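PDB 3CLQ: DUF1116 domain-containing protein from Enterococcus faecalis, which is of unknown function but belongs to the AllG family and is probably related to a subunit of oxamate carbamoyltransferase. Local coordinates for residues Val108-Pro111 against Asn112-Val115; Ile153-Arg156 against Asp157-Pro161; Thr206-Met209 against Val210-Asp213. All coordinates share one frame; numbering follows the deposited sequence.

Interaction 1 of 3, residues Val108-Pro111 against Asn112-Val115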
loop_
_atom_site.group_PDB
_atom_site.type_symbol
_atom_site.label_atom_id
_atom_site.label_comp_id
_atom_site.label_asym_id
_atom_site.label_seq_id
_atom_site.Cartn_x
_atom_site.Cartn_y
_atom_site.Cartn_z
ATOM N N VAL B 108 13.404 -4.467 24.549
ATOM C CA VAL B 108 14.447 -3.848 25.350
ATOM C C VAL B 108 14.784 -2.505 24.761
ATOM O O VAL B 108 14.873 -2.356 23.546
ATOM C CB VAL B 108 15.703 -4.696 25.444
ATOM C CG1 VAL B 108 16.764 -3.952 26.225
ATOM C CG2 VAL B 108 15.381 -5.991 26.131
ATOM N N THR B 109 14.949 -1.522 25.635
ATOM C CA THR B 109 15.172 -0.155 25.198
ATOM C C THR B 109 16.055 0.536 26.223
ATOM O O THR B 109 15.679 0.650 27.388
ATOM C CB THR B 109 13.822 0.549 25.023
ATOM O OG1 THR B 109 13.025 -0.249 24.157
ATOM C CG2 THR B 109 13.970 1.918 24.425
ATOM N N SER B 110 17.240 0.957 25.792
ATOM C CA SER B 110 18.219 1.510 26.701
ATOM C C SER B 110 18.493 2.952 26.346
ATOM O O SER B 110 18.277 3.340 25.217
ATOM C CB SER B 110 19.505 0.704 26.617
ATOM O OG SER B 110 20.289 1.106 25.511
ATOM N N PRO B 111 18.989 3.747 27.302
ATOM C CA PRO B 111 19.144 5.197 27.172
ATOM C C PRO B 111 19.623 5.705 25.817
ATOM O O PRO B 111 19.152 6.762 25.375
ATOM C CB PRO B 111 20.170 5.522 28.234
ATOM C CG PRO B 111 19.899 4.531 29.300
ATOM C CD PRO B 111 19.447 3.273 28.620
ATOM N N ASN B 112 20.529 4.980 25.154
ATOM C CA ASN B 112 21.103 5.463 23.881
ATOM C C ASN B 112 20.497 4.933 22.576
ATOM O O ASN B 112 20.992 5.233 21.484
ATOM C CB ASN B 112 22.616 5.313 23.880
ATOM C CG ASN B 112 23.260 6.210 24.882
ATOM O OD1 ASN B 112 23.224 7.431 24.740
ATOM N ND2 ASN B 112 23.823 5.626 25.924
HETATM N N MSE B 113 19.424 4.161 22.680
HETATM C CA MSE B 113 18.658 3.833 21.498
HETATM C C MSE B 113 17.802 5.027 21.130
HETATM O O MSE B 113 17.391 5.787 22.007
HETATM C CB MSE B 113 17.791 2.611 21.735
HETATM C CG MSE B 113 18.616 1.370 21.825
HETATM SE SE MSE B 113 17.593 -0.154 22.454
HETATM C CE MSE B 113 18.969 -0.894 23.613
ATOM N N TYR B 114 17.554 5.201 19.834
ATOM C CA TYR B 114 16.661 6.250 19.384
ATOM C C TYR B 114 15.233 5.753 19.457
ATOM O O TYR B 114 14.979 4.575 19.210
ATOM C CB TYR B 114 17.024 6.681 17.969
ATOM C CG TYR B 114 17.996 7.806 17.986
ATOM C CD1 TYR B 114 19.349 7.571 18.229
ATOM C CD2 TYR B 114 17.568 9.114 17.819
ATOM C CE1 TYR B 114 20.268 8.635 18.290
ATOM C CE2 TYR B 114 18.469 10.176 17.865
ATOM C CZ TYR B 114 19.812 9.926 18.109
ATOM O OH TYR B 114 20.695 10.964 18.168
ATOM N N VAL B 115 14.314 6.647 19.822
ATOM C CA VAL B 115 12.880 6.333 19.862
ATOM C C VAL B 115 12.058 7.327 19.029
ATOM O O VAL B 115 12.484 8.463 18.864
ATOM C CB VAL B 115 12.331 6.305 21.324
ATOM C CG1 VAL B 115 12.829 5.083 22.061
ATOM C CG2 VAL B 115 12.700 7.585 22.091
#
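Met-113, a selenomethionine, folds its side chain back against Thr-109 and Ser-110. This is the tight part of a short local contact round a beta turn. The turn is of type I and runs from Ser-110 to Met-113. It is closed by one backbone hydrogen bond, from Met-113 N to Ser-110 O at 2.9 Å, nearly straight at 168°. Pro-111 and Asn-112 fill its two middle positions. The Met-113 side chain starts beside its own backbone N, with CG anti to the carbonyl carbon (chi1 -71°). The chain then bends at its third torsion, about the CG-SE bond. Met-113 SE lies 3.7 Å from Thr-109 CA. Met-113 CE ends 3.1 Å from Ser-110 OG, a crowded approach and not a hydrogen bond. Flanking the turn, Thr-109 CG2 meets Val-115 CG1 at 4.1 Å, a lighter touch between two branched side chains that cross at a slant.

The looser side is at Asn-112. It is partly exposed, and its CB points away from residues 108-111. Its amide is still held: ND2 bonds to Glu-73 OE1 and OD1 to Lys-33 NZ.

The turn leads directly into strand 114-120. Backbone hydrogen bonds join Met-113 to Ala-34 and Val-115 to Asp-32, while Thr-109 pairs with Leu-47. Helix 60-73 lies against Val-108, Ser-110 and Pro-111, and helix 34-37 touches Pro-111 and Val-115.

Interaction 2 of 3, residues Ile153-Arg156 against Asp157-Pro161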
loop_
_atom_site.group_PDB
_atom_site.type_symbol
_atom_site.label_atom_id
_atom_site.label_comp_id
_atom_site.label_asym_id
_atom_site.label_seq_id
_atom_site.Cartn_x
_atom_site.Cartn_y
_atom_site.Cartn_z
ATOM N N ILE B 153 24.911 0.619 17.007
ATOM C CA ILE B 153 25.748 1.823 17.055
ATOM C C ILE B 153 25.576 2.678 15.801
ATOM O O ILE B 153 25.526 3.907 15.869
ATOM C CB ILE B 153 27.235 1.465 17.250
ATOM C CG1 ILE B 153 27.445 0.897 18.649
ATOM C CG2 ILE B 153 28.133 2.683 17.044
ATOM C CD1 ILE B 153 28.689 0.089 18.777
ATOM N N TRP B 154 25.473 2.005 14.661
ATOM C CA TRP B 154 25.178 2.654 13.399
ATOM C C TRP B 154 23.855 3.404 13.500
ATOM O O TRP B 154 23.737 4.551 13.076
ATOM C CB TRP B 154 25.115 1.609 12.295
ATOM C CG TRP B 154 24.814 2.174 10.941
ATOM C CD1 TRP B 154 25.714 2.649 10.033
ATOM C CD2 TRP B 154 23.522 2.307 10.333
ATOM N NE1 TRP B 154 25.062 3.079 8.902
ATOM C CE2 TRP B 154 23.715 2.878 9.062
ATOM C CE3 TRP B 154 22.220 2.007 10.744
ATOM C CZ2 TRP B 154 22.657 3.155 8.200
ATOM C CZ3 TRP B 154 21.171 2.283 9.880
ATOM C CH2 TRP B 154 21.397 2.849 8.630
HETATM N N MSE B 155 22.861 2.763 14.087
HETATM C CA MSE B 155 21.563 3.406 14.258
HETATM C C MSE B 155 21.570 4.588 15.222
HETATM O O MSE B 155 20.712 5.459 15.142
HETATM C CB MSE B 155 20.536 2.395 14.718
HETATM C CG MSE B 155 20.275 1.324 13.703
HETATM SE SE MSE B 155 19.040 0.063 14.485
HETATM C CE MSE B 155 17.336 0.983 14.176
ATOM N N ARG B 156 22.520 4.631 16.145
ATOM C CA ARG B 156 22.546 5.767 17.053
ATOM C C ARG B 156 23.583 6.812 16.659
ATOM O O ARG B 156 23.542 7.937 17.154
ATOM C CB ARG B 156 22.761 5.340 18.503
ATOM C CG ARG B 156 24.141 4.839 18.778
ATOM C CD ARG B 156 24.767 5.505 19.977
ATOM N NE ARG B 156 26.191 5.525 19.715
ATOM C CZ ARG B 156 27.087 4.724 20.277
ATOM N NH1 ARG B 156 26.746 3.841 21.210
ATOM N NH2 ARG B 156 28.343 4.837 19.903
ATOM N N ASP B 157 24.503 6.444 15.773
ATOM C CA ASP B 157 25.541 7.371 15.336
ATOM C C ASP B 157 25.116 8.078 14.065
ATOM O O ASP B 157 25.444 9.250 13.850
ATOM C CB ASP B 157 26.852 6.633 15.080
ATOM C CG ASP B 157 27.656 6.407 16.345
ATOM O OD1 ASP B 157 27.123 6.636 17.456
ATOM O OD2 ASP B 157 28.825 6.001 16.209
ATOM N N VAL B 158 24.389 7.352 13.218
ATOM C CA VAL B 158 23.980 7.891 11.938
ATOM C C VAL B 158 22.458 7.865 11.688
ATOM O O VAL B 158 21.810 8.905 11.798
ATOM C CB VAL B 158 24.868 7.346 10.756
ATOM C CG1 VAL B 158 25.812 6.237 11.220
ATOM C CG2 VAL B 158 24.033 6.958 9.529
ATOM N N LEU B 159 21.885 6.710 11.374
ATOM C CA LEU B 159 20.444 6.629 11.166
ATOM C C LEU B 159 19.605 7.488 12.135
ATOM O O LEU B 159 18.783 8.307 11.718
ATOM C CB LEU B 159 19.985 5.184 11.257
ATOM C CG LEU B 159 18.474 5.005 11.106
ATOM C CD1 LEU B 159 17.923 5.459 9.730
ATOM C CD2 LEU B 159 18.133 3.542 11.391
ATOM N N GLY B 160 19.816 7.297 13.429
ATOM C CA GLY B 160 19.144 8.097 14.456
ATOM C C GLY B 160 19.199 9.608 14.289
ATOM O O GLY B 160 18.162 10.254 14.147
ATOM N N PRO B 161 20.411 10.187 14.338
ATOM C CA PRO B 161 20.628 11.611 14.107
ATOM C C PRO B 161 20.002 12.101 12.804
ATOM O O PRO B 161 19.361 13.156 12.767
ATOM C CB PRO B 161 22.147 11.707 14.032
ATOM C CG PRO B 161 22.619 10.620 14.932
ATOM C CD PRO B 161 21.672 9.492 14.660
#
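Val-158 and Leu-159 both lie against the indole of Trp-154, but in different ways. Val-158 sits over one face. Its CG1 is 4.1 Å from the centre of the five-membered ring and 23° off the ring normal, a CH-pi contact. Leu-159 comes in obliquely at the six-membered ring, with CB 3.4 Å from Trp-154 CZ3. The indole is placed for this by its first torsion, with CG anti to the backbone N (chi1 -180°). Leu-159 CD2 also lies alongside the selenomethionine Met-155, 3.9 Å from its CG. Helix 216-226 packs on Trp-154 and Leu-159 as well.

The charged pair is on another side of the helix. Arg-156 and Asp-157 run side by side, with guanidinium and carboxylate planes 48° apart. Arg-156 NE donates to Asp-157 OD1 at 2.7 Å in a salt bridge, and NH2 adds a weak bond to the same oxygen. Ile-153 CG2 lies above one guanidinium face, near its rim, and also reaches Asp-157 OD2 at 3.5 Å.

The backbone widens here. Val-158 N bonds to Trp-154 O at 2.9 Å in the usual four-residue spacing, but Gly-160 N spans five residues to Met-155 O at 2.7 Å. Pro-161 has no N-H, and its CD lies 3.5 Å from Arg-156 O. A wide pi-type turn followed by a proline kink is a recognised irregularity within a long alpha helix, here helix 146-168.

Interaction 3 of 3, residues Thr206-Met209 against Val210-Asp213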
loop_
_atom_site.group_PDB
_atom_site.type_symbol
_atom_site.label_atom_id
_atom_site.label_comp_id
_atom_site.label_asym_id
_atom_site.label_seq_id
_atom_site.Cartn_x
_atom_site.Cartn_y
_atom_site.Cartn_z
ATOM N N THR B 206 11.347 10.882 3.165
ATOM C CA THR B 206 12.419 11.198 2.233
ATOM C C THR B 206 12.663 12.696 2.046
ATOM O O THR B 206 13.788 13.163 2.217
ATOM C CB THR B 206 12.199 10.550 0.849
ATOM O OG1 THR B 206 12.377 9.128 0.932
ATOM C CG2 THR B 206 13.177 11.116 -0.170
ATOM N N PRO B 207 11.614 13.460 1.691
ATOM C CA PRO B 207 11.818 14.885 1.408
ATOM C C PRO B 207 12.607 15.569 2.537
ATOM O O PRO B 207 13.502 16.368 2.295
ATOM C CB PRO B 207 10.385 15.448 1.353
ATOM C CG PRO B 207 9.482 14.277 1.138
ATOM C CD PRO B 207 10.202 13.036 1.554
ATOM N N TYR B 208 12.261 15.236 3.769
ATOM C CA TYR B 208 12.917 15.809 4.939
ATOM C C TYR B 208 14.353 15.331 5.132
ATOM O O TYR B 208 15.216 16.118 5.517
ATOM C CB TYR B 208 12.081 15.547 6.195
ATOM C CG TYR B 208 10.647 15.949 6.017
ATOM C CD1 TYR B 208 10.316 17.177 5.465
ATOM C CD2 TYR B 208 9.617 15.088 6.372
ATOM C CE1 TYR B 208 9.002 17.546 5.274
ATOM C CE2 TYR B 208 8.295 15.443 6.191
ATOM C CZ TYR B 208 7.995 16.678 5.647
ATOM O OH TYR B 208 6.674 17.034 5.481
HETATM N N MSE B 209 14.618 14.059 4.866
HETATM C CA MSE B 209 15.970 13.547 4.977
HETATM C C MSE B 209 16.862 14.254 3.986
HETATM O O MSE B 209 18.010 14.549 4.266
HETATM C CB MSE B 209 16.040 12.049 4.710
HETATM C CG MSE B 209 15.339 11.163 5.725
HETATM SE SE MSE B 209 15.210 9.328 5.035
HETATM C CE MSE B 209 17.053 8.809 5.152
ATOM N N VAL B 210 16.339 14.525 2.811
ATOM C CA VAL B 210 17.162 15.167 1.816
ATOM C C VAL B 210 17.572 16.600 2.215
ATOM O O VAL B 210 18.571 17.122 1.729
ATOM C CB VAL B 210 16.450 15.125 0.472
ATOM C CG1 VAL B 210 17.095 16.058 -0.520
ATOM C CG2 VAL B 210 16.442 13.692 -0.038
ATOM N N GLN B 211 16.817 17.217 3.122
ATOM C CA GLN B 211 17.070 18.600 3.520
ATOM C C GLN B 211 18.146 18.679 4.607
ATOM O O GLN B 211 18.458 19.738 5.153
ATOM C CB GLN B 211 15.780 19.239 4.010
ATOM C CG GLN B 211 14.961 19.839 2.899
ATOM C CD GLN B 211 13.640 20.370 3.388
ATOM O OE1 GLN B 211 12.620 19.690 3.288
ATOM N NE2 GLN B 211 13.645 21.577 3.939
ATOM N N THR B 212 18.724 17.524 4.874
ATOM C CA THR B 212 19.564 17.306 6.017
ATOM C C THR B 212 21.010 17.504 5.582
ATOM O O THR B 212 21.285 17.679 4.391
ATOM C CB THR B 212 19.311 15.890 6.518
ATOM O OG1 THR B 212 19.108 15.906 7.926
ATOM C CG2 THR B 212 20.430 14.961 6.135
ATOM N N ASP B 213 21.938 17.501 6.522
ATOM C CA ASP B 213 23.308 17.723 6.138
ATOM C C ASP B 213 24.088 16.448 5.953
ATOM O O ASP B 213 25.285 16.490 5.702
ATOM C CB ASP B 213 24.007 18.687 7.104
ATOM C CG ASP B 213 23.607 20.146 6.848
ATOM O OD1 ASP B 213 24.054 21.033 7.633
ATOM O OD2 ASP B 213 22.840 20.388 5.859
#
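The C-terminal end of helix 195-210 passes here into the loop that leads to helix 216-226. Val-210 N bonds to Thr-206 O at 3.0 Å, the last bond of alpha spacing here. The next two bonds span three residues. Gln-211 N reaches Tyr-208 O at 3.1 Å, and Thr-212 N reaches Met-209 O at 3.1 Å. The chain tightens as it leaves the helix.

The side chains follow this course. Thr-206 and Val-210 point the same way, with their CG2 methyls 4.2 Å apart. Thr-206 OG1 is hydrogen-bonded back to Val-202 O. Tyr-208 and Gln-211 also lie side by side. Gln-211 OE1 comes to the edge of the ring, 4.0 Å from Tyr-208 CD1, with amide and ring planes 49° apart. Thr-212 CB crowds Met-209 O at 2.9 Å, but the Thr-212 torsion is off any staggered position (chi1 -132°), so this approach is doubtful.

Met-209, a selenomethionine, packs on Leu-162 and Ala-166 of helix 146-168 and on Val-222 of helix 216-226. Val-210 O accepts a hydrogen bond from Arg-216 NE of the second subunit, and Phe-223 of that subunit packs on Thr-206 and Val-210. The arrangement is a helix C-terminus finished by turns of 3-10 spacing, at the loop joining helices 195-210 and 216-226, beside the second subunit.

Interaction 1 is the most buried and lies at a turn entering the sheet. Interactions 2 and 3 are partly buried and belong to the helices. Interactions 1 and 2 touch: Tyr-114 packs on Arg-156, Gly-160 and Pro-161, so strand 114-120 lies against helix 146-168. Interactions 2 and 3 lie about 6 Å apart at their nearest atoms, but both pack on helix 216-226. The end of helix 195-210 also lies against helix 146-168, farther along than residues 153-161. Residues 108-115 are joined by one turn bond and by the Met-113 side chain folded back. Residues 153-161 combine an indole face with a salt bridge. Residues 206-213 depend mainly on backbone bonds and alone meet the second subunit.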